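Local coordinates for glucose import ATP-binding protein GlcV (Sulfolobus solfataricus, PDB 1OXX) that hydrolyses ATP to power glucose uptake, as the ATP-binding subunit of the GlcSTUV ABC transporter, at residues V265-S269 and D270-I274; K282-K285 and D286-D290; V340-K344 and D345-V349. The protein carries 1 engineered substitution. One frame throughout, in Å; residues are numbered along the deposited sequence. Where two conformers were deposited one is given.

How the interactions relate
All three contacts are local turns of the C-terminal domain, far from the ATP-binding residues, in series along the chain. Interaction 1 leads into strand 271-276, interaction 2 leaves strand 281-284, and interaction 3 carries the chain from strand 337-342 to strand 348-351. Interactions 1 and 2 do not touch, their centres about 26 Å and their nearest atoms about 12 Å apart. Interactions 1 and 3 have centres about 14 Å apart and share one antiparallel sheet through neighbouring strands 271-276 and 348-351. Interactions 2 and 3, about 15 Å apart between centres, share the other, through strands 281-284 and 337-342, and Tyr341 OH also bonds Ile288 N. Interaction 3 therefore links the two sheets of this OB-related domain.

Interaction 1: V265-S269 and D270-I274; sequences VSVSS and DRAII
The peptide carbonyl of Arg271 takes the hydroxyl of Ser269: OG donates to Arg271 O at 2.7 Å, lying 19° from the carbonyl plane and near the line of the C=O, with a C=O...donor angle of 158°. The same oxygen is approached more loosely by a methyl, Val267 CG2 standing 4.1 Å from Arg271 O. The other flat group, the guanidinium of Arg271, takes no part across the turn; its NE forms a salt bridge with Glu248. Ser269 reaches the carbonyl because its OG sits between its own backbone N and carbonyl carbon (chi1 55°), which folds the hydroxyl back across the bend at Asp270. An alanine here would leave Arg271 O without this donor and is likely to make the bend less firmly fixed. Beyond the hydrogen bond the two arms of the turn are held by methyl groups. Val267 CG2 rests on Ala272 CB at 3.7 Å, and farther along Val265 and Ile274 meet tip to tip, CG2 of the valine 3.7 Å from CD1 of the isoleucine. The backbone of 270-274 pairs with strand 245-252 and with the end of the chain around strand 348-351. Val256 of strand 255-258 touches Val265, Ala272 and Ile274, and the turn leads into an inner strand of the antiparallel sheet, with Val265 and Val267 packed on Val349 of the edge strand 348-351.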
ATOM      1  N   VAL A 265      23.641   5.985 -18.145  1.00  6.09           N
ATOM      2  CA  VAL A 265      23.744   4.870 -17.213  1.00  7.88           C
ATOM      3  C   VAL A 265      24.036   3.621 -18.020  1.00  8.62           C
ATOM      4  O   VAL A 265      23.914   3.620 -19.227  1.00  8.45           O
ATOM      5  CB  VAL A 265      22.448   4.675 -16.382  1.00  9.26           C
ATOM      6  CG1 VAL A 265      22.232   5.863 -15.448  1.00  9.36           C
ATOM      7  CG2 VAL A 265      21.244   4.448 -17.288  1.00  6.35           C
ATOM      8  N   SER A 266      24.433   2.555 -17.339  1.00 10.60           N
ATOM      9  CA  SER A 266      24.728   1.304 -18.015  1.00  9.70           C
ATOM     10  C   SER A 266      24.437   0.110 -17.102  1.00 11.17           C
ATOM     11  O   SER A 266      24.280   0.250 -15.899  1.00  9.95           O
ATOM     12  CB  SER A 266      26.200   1.297 -18.446  1.00 14.48           C
ATOM     13  OG  SER A 266      26.523   0.152 -19.220  1.00 18.94           O
ATOM     14  N   VAL A 267      24.311  -1.051 -17.726  1.00 11.90           N
ATOM     15  CA  VAL A 267      24.194  -2.331 -17.047  1.00 10.10           C
ATOM     16  C   VAL A 267      24.977  -3.304 -17.926  1.00 12.89           C
ATOM     17  O   VAL A 267      25.345  -2.968 -19.053  1.00 10.09           O
ATOM     18  CB  VAL A 267      22.737  -2.813 -16.879  1.00 12.12           C
ATOM     19  CG1 VAL A 267      22.014  -2.012 -15.810  1.00 15.55           C
ATOM     20  CG2 VAL A 267      22.003  -2.752 -18.196  1.00 17.39           C
ATOM     21  N   SER A 268      25.198  -4.508 -17.409  1.00 13.82           N
ATOM     22  CA  SER A 268      26.016  -5.518 -18.068  1.00 17.02           C
ATOM     23  C   SER A 268      25.358  -6.228 -19.256  1.00 15.72           C
ATOM     24  O   SER A 268      26.044  -6.856 -20.069  1.00 22.91           O
ATOM     25  CB  SER A 268      26.416  -6.557 -17.021  1.00 13.19           C
ATOM     26  OG  SER A 268      27.289  -5.991 -16.060  1.00 26.75           O
ATOM     27  N   SER A 269      24.041  -6.120 -19.362  1.00 11.55           N
ATOM     28  CA  SER A 269      23.284  -6.784 -20.418  1.00  9.72           C
ATOM     29  C   SER A 269      23.231  -5.994 -21.736  1.00 12.15           C
ATOM     30  O   SER A 269      23.635  -4.836 -21.797  1.00 12.56           O
ATOM     31  CB  SER A 269      21.865  -7.064 -19.917  1.00  9.33           C
ATOM     32  OG  SER A 269      21.241  -5.875 -19.457  1.00 12.66           O
ATOM     33  N   ASP A 270      22.686  -6.621 -22.777  1.00 10.57           N
ATOM     34  CA  ASP A 270      22.614  -6.025 -24.104  1.00 11.42           C
ATOM     35  C   ASP A 270      21.632  -4.864 -24.142  1.00 11.28           C
ATOM     36  O   ASP A 270      21.860  -3.850 -24.808  1.00  8.69           O
ATOM     37  CB  ASP A 270      22.181  -7.090 -25.112  1.00 16.14           C
ATOM     38  CG  ASP A 270      23.329  -7.986 -25.537  0.50 18.15           C
ATOM     39  OD1 ASP A 270      24.501  -7.611 -25.305  0.50 15.82           O
ATOM     40  OD2 ASP A 270      23.155  -9.076 -26.117  0.50 21.14           O
ATOM     41  N   ARG A 271      20.530  -5.034 -23.432  1.00  8.00           N
ATOM     42  CA  ARG A 271      19.502  -4.006 -23.372  1.00  5.78           C
ATOM     43  C   ARG A 271      19.182  -3.720 -21.919  1.00  8.98           C
ATOM     44  O   ARG A 271      19.541  -4.487 -21.026  1.00  8.02           O
ATOM     45  CB  ARG A 271      18.263  -4.470 -24.125  1.00  8.05           C
ATOM     46  CG  ARG A 271      18.557  -4.769 -25.592  1.00  8.25           C
ATOM     47  CD  ARG A 271      17.328  -5.134 -26.391  1.00 16.49           C
ATOM     48  NE  ARG A 271      16.373  -4.039 -26.492  1.00 14.21           N
ATOM     49  CZ  ARG A 271      16.503  -3.015 -27.315  1.00 12.37           C
ATOM     50  NH1 ARG A 271      17.565  -2.929 -28.107  1.00 18.57           N
ATOM     51  NH2 ARG A 271      15.568  -2.077 -27.351  1.00 19.19           N
ATOM     52  N   ALA A 272      18.500  -2.609 -21.683  1.00  5.49           N
ATOM     53  CA  ALA A 272      18.185  -2.184 -20.325  1.00  8.21           C
ATOM     54  C   ALA A 272      16.799  -1.609 -20.223  1.00  7.79           C
ATOM     55  O   ALA A 272      16.262  -1.084 -21.187  1.00  7.84           O
ATOM     56  CB  ALA A 272      19.177  -1.137 -19.860  1.00  7.19           C
ATOM     57  N   ILE A 273      16.242  -1.698 -19.016  1.00  7.10           N
ATOM     58  CA  ILE A 273      14.995  -1.049 -18.697  1.00  7.40           C
ATOM     59  C   ILE A 273      15.339   0.196 -17.893  1.00  8.29           C
ATOM     60  O   ILE A 273      16.090   0.125 -16.919  1.00  7.94           O
ATOM     61  CB  ILE A 273      14.106  -1.968 -17.882  1.00  9.79           C
ATOM     62  CG1 ILE A 273      13.762  -3.217 -18.698  1.00 16.07           C
ATOM     63  CG2 ILE A 273      12.850  -1.229 -17.438  1.00 16.32           C
ATOM     64  CD1 ILE A 273      13.074  -4.300 -17.901  1.00 30.27           C
ATOM     65  N   ILE A 274      14.826   1.330 -18.333  1.00  8.28           N
ATOM     66  CA  ILE A 274      15.009   2.585 -17.637  1.00  7.23           C
ATOM     67  C   ILE A 274      13.710   2.891 -16.901  1.00  6.74           C
ATOM     68  O   ILE A 274      12.632   2.769 -17.470  1.00  7.07           O
ATOM     69  CB  ILE A 274      15.302   3.716 -18.663  1.00  9.32           C
ATOM     70  CG1 ILE A 274      16.667   3.533 -19.321  1.00 12.71           C
ATOM     71  CG2 ILE A 274      15.197   5.094 -18.013  1.00  8.35           C
ATOM     72  CD1 ILE A 274      17.801   3.851 -18.411  1.00  9.17           C
TER

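Interaction 2: K282-K285 and D286-D290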
ATOM      1  N   LYS A 282      11.541  16.873 -16.945  1.00  4.85           N
ATOM      2  CA  LYS A 282      11.158  18.254 -17.242  1.00  4.74           C
ATOM      3  C   LYS A 282      11.311  18.468 -18.737  1.00  4.61           C
ATOM      4  O   LYS A 282      12.261  17.968 -19.330  1.00  5.86           O
ATOM      5  CB  LYS A 282      12.033  19.249 -16.477  1.00  7.06           C
ATOM      6  CG  LYS A 282      11.704  20.703 -16.721  1.00  5.65           C
ATOM      7  CD  LYS A 282      12.512  21.635 -15.790  1.00 12.50           C
ATOM      8  CE  LYS A 282      12.304  23.099 -16.111  1.00 29.47           C
ATOM      9  NZ  LYS A 282      10.952  23.564 -15.716  1.00 27.80           N
ATOM     10  N   LEU A 283      10.361  19.166 -19.346  1.00  3.81           N
ATOM     11  CA  LEU A 283      10.369  19.449 -20.784  1.00  7.00           C
ATOM     12  C   LEU A 283      10.553  20.940 -21.074  1.00  5.14           C
ATOM     13  O   LEU A 283      10.109  21.802 -20.297  1.00  6.18           O
ATOM     14  CB  LEU A 283       9.046  19.003 -21.392  1.00  5.22           C
ATOM     15  CG  LEU A 283       8.581  17.589 -21.059  1.00  6.55           C
ATOM     16  CD1 LEU A 283       7.214  17.338 -21.654  1.00  8.18           C
ATOM     17  CD2 LEU A 283       9.566  16.561 -21.534  1.00  6.85           C
ATOM     18  N   SER A 284      11.195  21.243 -22.194  1.00  6.25           N
ATOM     19  CA  SER A 284      11.374  22.641 -22.619  1.00  5.71           C
ATOM     20  C   SER A 284      11.494  22.718 -24.125  1.00  8.30           C
ATOM     21  O   SER A 284      11.704  21.720 -24.787  1.00 10.03           O
ATOM     22  CB  SER A 284      12.628  23.282 -22.031  1.00  7.79           C
ATOM     23  OG  SER A 284      13.673  22.493 -22.586  0.50  4.07           O
ATOM     24  N   LYS A 285      11.364  23.915 -24.680  1.00  5.71           N
ATOM     25  CA  LYS A 285      11.560  24.056 -26.111  1.00  4.78           C
ATOM     26  C   LYS A 285      12.982  24.453 -26.462  1.00  7.41           C
ATOM     27  O   LYS A 285      13.411  24.285 -27.606  1.00 11.35           O
ATOM     28  CB  LYS A 285      10.613  25.105 -26.689  1.00  8.05           C
ATOM     29  CG  LYS A 285       9.166  24.705 -26.632  1.00 16.41           C
ATOM     30  CD  LYS A 285       8.852  23.642 -27.663  1.00 21.54           C
ATOM     31  CE  LYS A 285       8.979  24.189 -29.078  1.00 15.69           C
ATOM     32  NZ  LYS A 285       8.613  23.171 -30.104  1.00 18.96           N
ATOM     33  N   ASP A 286      13.702  25.007 -25.500  1.00  7.53           N
ATOM     34  CA  ASP A 286      15.100  25.393 -25.690  1.00  8.25           C
ATOM     35  C   ASP A 286      15.784  25.025 -24.396  1.00  9.72           C
ATOM     36  O   ASP A 286      15.119  24.633 -23.436  1.00  8.86           O
ATOM     37  CB  ASP A 286      15.240  26.888 -26.010  1.00  9.55           C
ATOM     38  CG  ASP A 286      16.564  27.239 -26.692  1.00 18.20           C
ATOM     39  OD1 ASP A 286      17.507  26.414 -26.698  1.00  8.83           O
ATOM     40  OD2 ASP A 286      16.748  28.343 -27.266  1.00 18.68           O
ATOM     41  N   VAL A 287      17.107  25.117 -24.348  1.00  8.94           N
ATOM     42  CA  VAL A 287      17.827  24.745 -23.149  1.00  9.36           C
ATOM     43  C   VAL A 287      17.440  25.638 -21.969  1.00  7.60           C
ATOM     44  O   VAL A 287      17.132  26.829 -22.121  1.00 12.32           O
ATOM     45  CB  VAL A 287      19.360  24.757 -23.358  1.00  7.99           C
ATOM     46  CG1 VAL A 287      19.771  23.783 -24.467  1.00  7.18           C
ATOM     47  CG2 VAL A 287      19.862  26.166 -23.664  1.00 13.42           C
ATOM     48  N   ILE A 288      17.447  25.041 -20.791  1.00 11.96           N
ATOM     49  CA  ILE A 288      17.122  25.773 -19.575  1.00 12.60           C
ATOM     50  C   ILE A 288      18.421  26.142 -18.899  1.00 17.26           C
ATOM     51  O   ILE A 288      19.485  25.689 -19.304  1.00 18.45           O
ATOM     52  CB  ILE A 288      16.246  24.924 -18.638  1.00 13.68           C
ATOM     53  CG1 ILE A 288      17.009  23.686 -18.162  1.00 10.15           C
ATOM     54  CG2 ILE A 288      14.974  24.515 -19.331  1.00 14.60           C
ATOM     55  CD1 ILE A 288      16.176  22.753 -17.292  1.00 14.64           C
ATOM     56  N   LYS A 289      18.340  27.012 -17.904  1.00 19.59           N
ATOM     57  CA  LYS A 289      19.504  27.373 -17.123  1.00 21.38           C
ATOM     58  C   LYS A 289      19.325  26.833 -15.721  1.00 21.10           C
ATOM     59  O   LYS A 289      18.933  27.569 -14.815  1.00 23.54           O
ATOM     60  N   ASP A 290      19.579  25.534 -15.556  1.00 16.94           N
ATOM     61  CA  ASP A 290      19.452  24.872 -14.264  1.00 15.22           C
ATOM     62  C   ASP A 290      20.292  23.602 -14.261  1.00 14.77           C
ATOM     63  O   ASP A 290      19.913  22.576 -14.834  1.00 15.43           O
ATOM     64  CB  ASP A 290      17.992  24.553 -13.973  1.00 14.54           C
ATOM     65  CG  ASP A 290      17.773  24.049 -12.558  1.00 11.64           C
ATOM     66  OD1 ASP A 290      18.744  23.626 -11.905  1.00 12.21           O
ATOM     67  OD2 ASP A 290      16.647  24.024 -12.037  1.00 16.04           O
TER
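Ile288 folds back over Lys282 and Ser284, residues of the strand that leads into the turn. From its CB the side chain forks. One branch, CG2, lies 3.8 Å from Ser284 CB and 4.0 Å from Ser284 OG. The other runs through CG1, placed between the backbone N and carbonyl carbon (chi1 64°), and continues extended to CD1. That terminal methyl lies 4.1 Å from both CD and CE of Lys282, whose aliphatic chain it meets at a slant. The lysine amino group takes no part: NZ stays 6.8 Å from Asp290 OD2, too far for an ion pair. In one of two modelled conformers, Ser284 OG donates to Asp286 O at 2.7 Å from above the carbonyl plane, 36° out of it, so this bond is doubtful as a constant feature. Asp286 uses OD1 to accept Val287 N at 2.7 Å. Lys285 turns its amino group to Glu336 and the carbonyl of Glu337, and Trp293 touches both Lys282 and Ile288. The Asp286-Val287 bond, perhaps with that of Ser284, probably steadies the backbone after strand 281-284, while apolar carbons, including the methylenes of a lysine, supply the side-chain packing at the protein surface.

Interaction 3: V340-K344 and D345-V349; sequences VYVRK and DKIKV
Backbone hydrogen bonds between Arg343 and Lys346, and between Lys344 and Ile347, shape this turn. Lys346 N donates to Arg343 O at 2.9 Å. The next bond is weak, Ile347 N lying 3.3 Å from Lys344 O. Both link residue i to residue i+3, the spacing of the short 3-10 segment that includes Asp345 and Lys346. A weak bond from Lys348 NZ to Lys346 O follows.

Apolar contact comes from Val342 and Ile347, whose side chains cross at about a right angle. Val342 CG2 lies 3.9 Å from Ile347 CD1 and 4.0 Å from Ile347 CG1. The isoleucine chain also runs past the turn carbonyl, CG1 at 3.5 Å from Lys344 O. Arg343 CB also meets Lys346 CG at 3.7 Å, an aliphatic touch near the bases of two chains, both bent at chi2 (-70° and -72°), whose far ends leave the contact.

The charged ends make no ion pair across the turn. Asp345 OD1 is 6.4 Å from Arg343 NE, although the opposite charges may still attract. Arg343 gives NH1 to Ser292 and makes a cation-pi contact with Trp293, while Lys346 has a long, weak ion pair with Asp230 at the end of helix 225-230.

Val342 belongs to strand 337-342, paired with strands 281-284 and 294-307, whereas the chain beyond Ile347 joins strand 348-351 beside strand 271-276. The turn thus carries the chain from one sheet to the other, with the side chains of both Val342 and Ile347 against Ile276 and Phe263.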
ATOM      1  N   VAL A 340      14.181  17.059 -23.516  1.00  3.47           N
ATOM      2  CA  VAL A 340      13.847  16.231 -22.355  1.00  5.36           C
ATOM      3  C   VAL A 340      14.988  16.230 -21.356  1.00  4.48           C
ATOM      4  O   VAL A 340      16.127  15.917 -21.698  1.00  4.43           O
ATOM      5  CB  VAL A 340      13.549  14.789 -22.777  1.00  4.60           C
ATOM      6  CG1 VAL A 340      13.124  13.951 -21.583  1.00  7.58           C
ATOM      7  CG2 VAL A 340      12.471  14.766 -23.852  1.00  5.48           C
ATOM      8  N   TYR A 341      14.675  16.643 -20.135  1.00  3.70           N
ATOM      9  CA  TYR A 341      15.627  16.696 -19.049  1.00  4.67           C
ATOM     10  C   TYR A 341      15.164  15.727 -17.977  1.00  7.07           C
ATOM     11  O   TYR A 341      13.966  15.499 -17.795  1.00  5.38           O
ATOM     12  CB  TYR A 341      15.657  18.081 -18.396  1.00  4.90           C
ATOM     13  CG  TYR A 341      16.331  19.166 -19.185  1.00  3.64           C
ATOM     14  CD1 TYR A 341      15.642  19.896 -20.150  1.00  6.99           C
ATOM     15  CD2 TYR A 341      17.649  19.490 -18.930  1.00  4.97           C
ATOM     16  CE1 TYR A 341      16.274  20.905 -20.854  1.00  7.72           C
ATOM     17  CE2 TYR A 341      18.297  20.482 -19.641  1.00  4.86           C
ATOM     18  CZ  TYR A 341      17.603  21.199 -20.586  1.00  9.27           C
ATOM     19  OH  TYR A 341      18.247  22.206 -21.282  1.00 11.73           O
ATOM     20  N   VAL A 342      16.117  15.155 -17.256  1.00  5.21           N
ATOM     21  CA  VAL A 342      15.781  14.335 -16.101  1.00  4.47           C
ATOM     22  C   VAL A 342      16.684  14.671 -14.923  1.00  6.11           C
ATOM     23  O   VAL A 342      17.685  15.363 -15.062  1.00  5.29           O
ATOM     24  CB  VAL A 342      15.909  12.821 -16.400  1.00  5.01           C
ATOM     25  CG1 VAL A 342      15.029  12.392 -17.584  1.00  6.40           C
ATOM     26  CG2 VAL A 342      17.373  12.437 -16.673  1.00  5.95           C
ATOM     27  N   ARG A 343      16.306  14.177 -13.747  1.00  5.23           N
ATOM     28  CA  ARG A 343      17.177  14.222 -12.582  1.00  7.38           C
ATOM     29  C   ARG A 343      18.137  13.040 -12.690  1.00  7.02           C
ATOM     30  O   ARG A 343      17.726  11.880 -12.572  1.00  7.52           O
ATOM     31  CB  ARG A 343      16.359  14.068 -11.309  1.00  6.71           C
ATOM     32  CG  ARG A 343      15.349  15.147 -11.119  1.00  6.83           C
ATOM     33  CD  ARG A 343      15.965  16.481 -10.801  1.00 11.24           C
ATOM     34  NE  ARG A 343      15.007  17.423 -10.228  1.00  8.87           N
ATOM     35  CZ  ARG A 343      15.218  18.713 -10.147  1.00  7.34           C
ATOM     36  NH1 ARG A 343      16.355  19.224 -10.595  1.00 10.07           N
ATOM     37  NH2 ARG A 343      14.302  19.511  -9.622  1.00  6.98           N
ATOM     38  N   LYS A 344      19.417  13.320 -12.911  1.00  8.78           N
ATOM     39  CA  LYS A 344      20.396  12.254 -13.112  1.00  7.48           C
ATOM     40  C   LYS A 344      20.425  11.192 -12.024  1.00  7.85           C
ATOM     41  O   LYS A 344      20.480   9.992 -12.323  1.00  8.35           O
ATOM     42  CB  LYS A 344      21.777  12.858 -13.265  1.00  7.43           C
ATOM     43  CG  LYS A 344      22.876  11.832 -13.506  1.00  7.14           C
ATOM     44  CD  LYS A 344      24.225  12.550 -13.603  1.00 15.30           C
ATOM     45  CE  LYS A 344      25.394  11.577 -13.725  1.00 25.38           C
ATOM     46  NZ  LYS A 344      25.588  11.095 -15.119  1.00 20.54           N
ATOM     47  N   ASP A 345      20.387  11.629 -10.771  1.00  6.13           N
ATOM     48  CA  ASP A 345      20.482  10.698  -9.661  1.00  6.24           C
ATOM     49  C   ASP A 345      19.211   9.912  -9.444  1.00  8.94           C
ATOM     50  O   ASP A 345      19.193   8.997  -8.607  1.00 10.76           O
ATOM     51  CB  ASP A 345      20.914  11.391  -8.365  1.00  8.95           C
ATOM     52  CG  ASP A 345      19.885  12.355  -7.830  1.00 22.77           C
ATOM     53  OD1 ASP A 345      18.848  12.574  -8.490  1.00 26.14           O
ATOM     54  OD2 ASP A 345      20.034  12.948  -6.734  1.00 35.49           O
ATOM     55  N   LYS A 346      18.166  10.217 -10.216  1.00  6.30           N
ATOM     56  CA  LYS A 346      16.901   9.505 -10.062  1.00  6.93           C
ATOM     57  C   LYS A 346      16.645   8.531 -11.209  1.00  6.07           C
ATOM     58  O   LYS A 346      15.607   7.875 -11.235  1.00  7.22           O
ATOM     59  CB  LYS A 346      15.727  10.471  -9.930  1.00  7.33           C
ATOM     60  CG  LYS A 346      15.822  11.426  -8.778  1.00  8.72           C
ATOM     61  CD  LYS A 346      15.600  10.710  -7.470  1.00 10.51           C
ATOM     62  CE  LYS A 346      15.695  11.686  -6.303  1.00 16.87           C
ATOM     63  NZ  LYS A 346      15.428  11.016  -5.023  1.00 19.50           N
ATOM     64  N   ILE A 347      17.574   8.398 -12.141  1.00  6.56           N
ATOM     65  CA  ILE A 347      17.407   7.405 -13.180  1.00  7.15           C
ATOM     66  C   ILE A 347      17.602   6.020 -12.584  1.00  7.61           C
ATOM     67  O   ILE A 347      18.616   5.751 -11.926  1.00 10.34           O
ATOM     68  CB  ILE A 347      18.443   7.595 -14.305  1.00  6.21           C
ATOM     69  CG1 ILE A 347      18.360   8.981 -14.963  1.00  5.79           C
ATOM     70  CG2 ILE A 347      18.330   6.460 -15.312  1.00 10.30           C
ATOM     71  CD1 ILE A 347      19.585   9.346 -15.798  1.00  7.43           C
ATOM     72  N   LYS A 348      16.622   5.152 -12.767  1.00  4.37           N
ATOM     73  CA  LYS A 348      16.725   3.768 -12.336  1.00  5.85           C
ATOM     74  C   LYS A 348      16.999   2.926 -13.562  1.00  6.67           C
ATOM     75  O   LYS A 348      16.464   3.189 -14.644  1.00  7.64           O
ATOM     76  CB  LYS A 348      15.457   3.318 -11.650  1.00  6.93           C
ATOM     77  CG  LYS A 348      15.162   4.115 -10.389  1.00  7.79           C
ATOM     78  CD  LYS A 348      13.691   4.251 -10.171  1.00 10.33           C
ATOM     79  CE  LYS A 348      13.323   5.062  -8.914  1.00  8.15           C
ATOM     80  NZ  LYS A 348      13.755   6.481  -8.871  1.00  9.07           N
ATOM     81  N   VAL A 349      17.869   1.942 -13.418  1.00  6.81           N
ATOM     82  CA  VAL A 349      18.200   1.097 -14.553  1.00  6.05           C
ATOM     83  C   VAL A 349      18.291  -0.346 -14.111  1.00  6.41           C
ATOM     84  O   VAL A 349      18.771  -0.641 -13.011  1.00  7.78           O
ATOM     85  CB  VAL A 349      19.494   1.584 -15.272  1.00  7.63           C
ATOM     86  CG1 VAL A 349      20.715   1.401 -14.401  1.00  7.74           C
ATOM     87  CG2 VAL A 349      19.675   0.875 -16.616  1.00  8.24           C
TER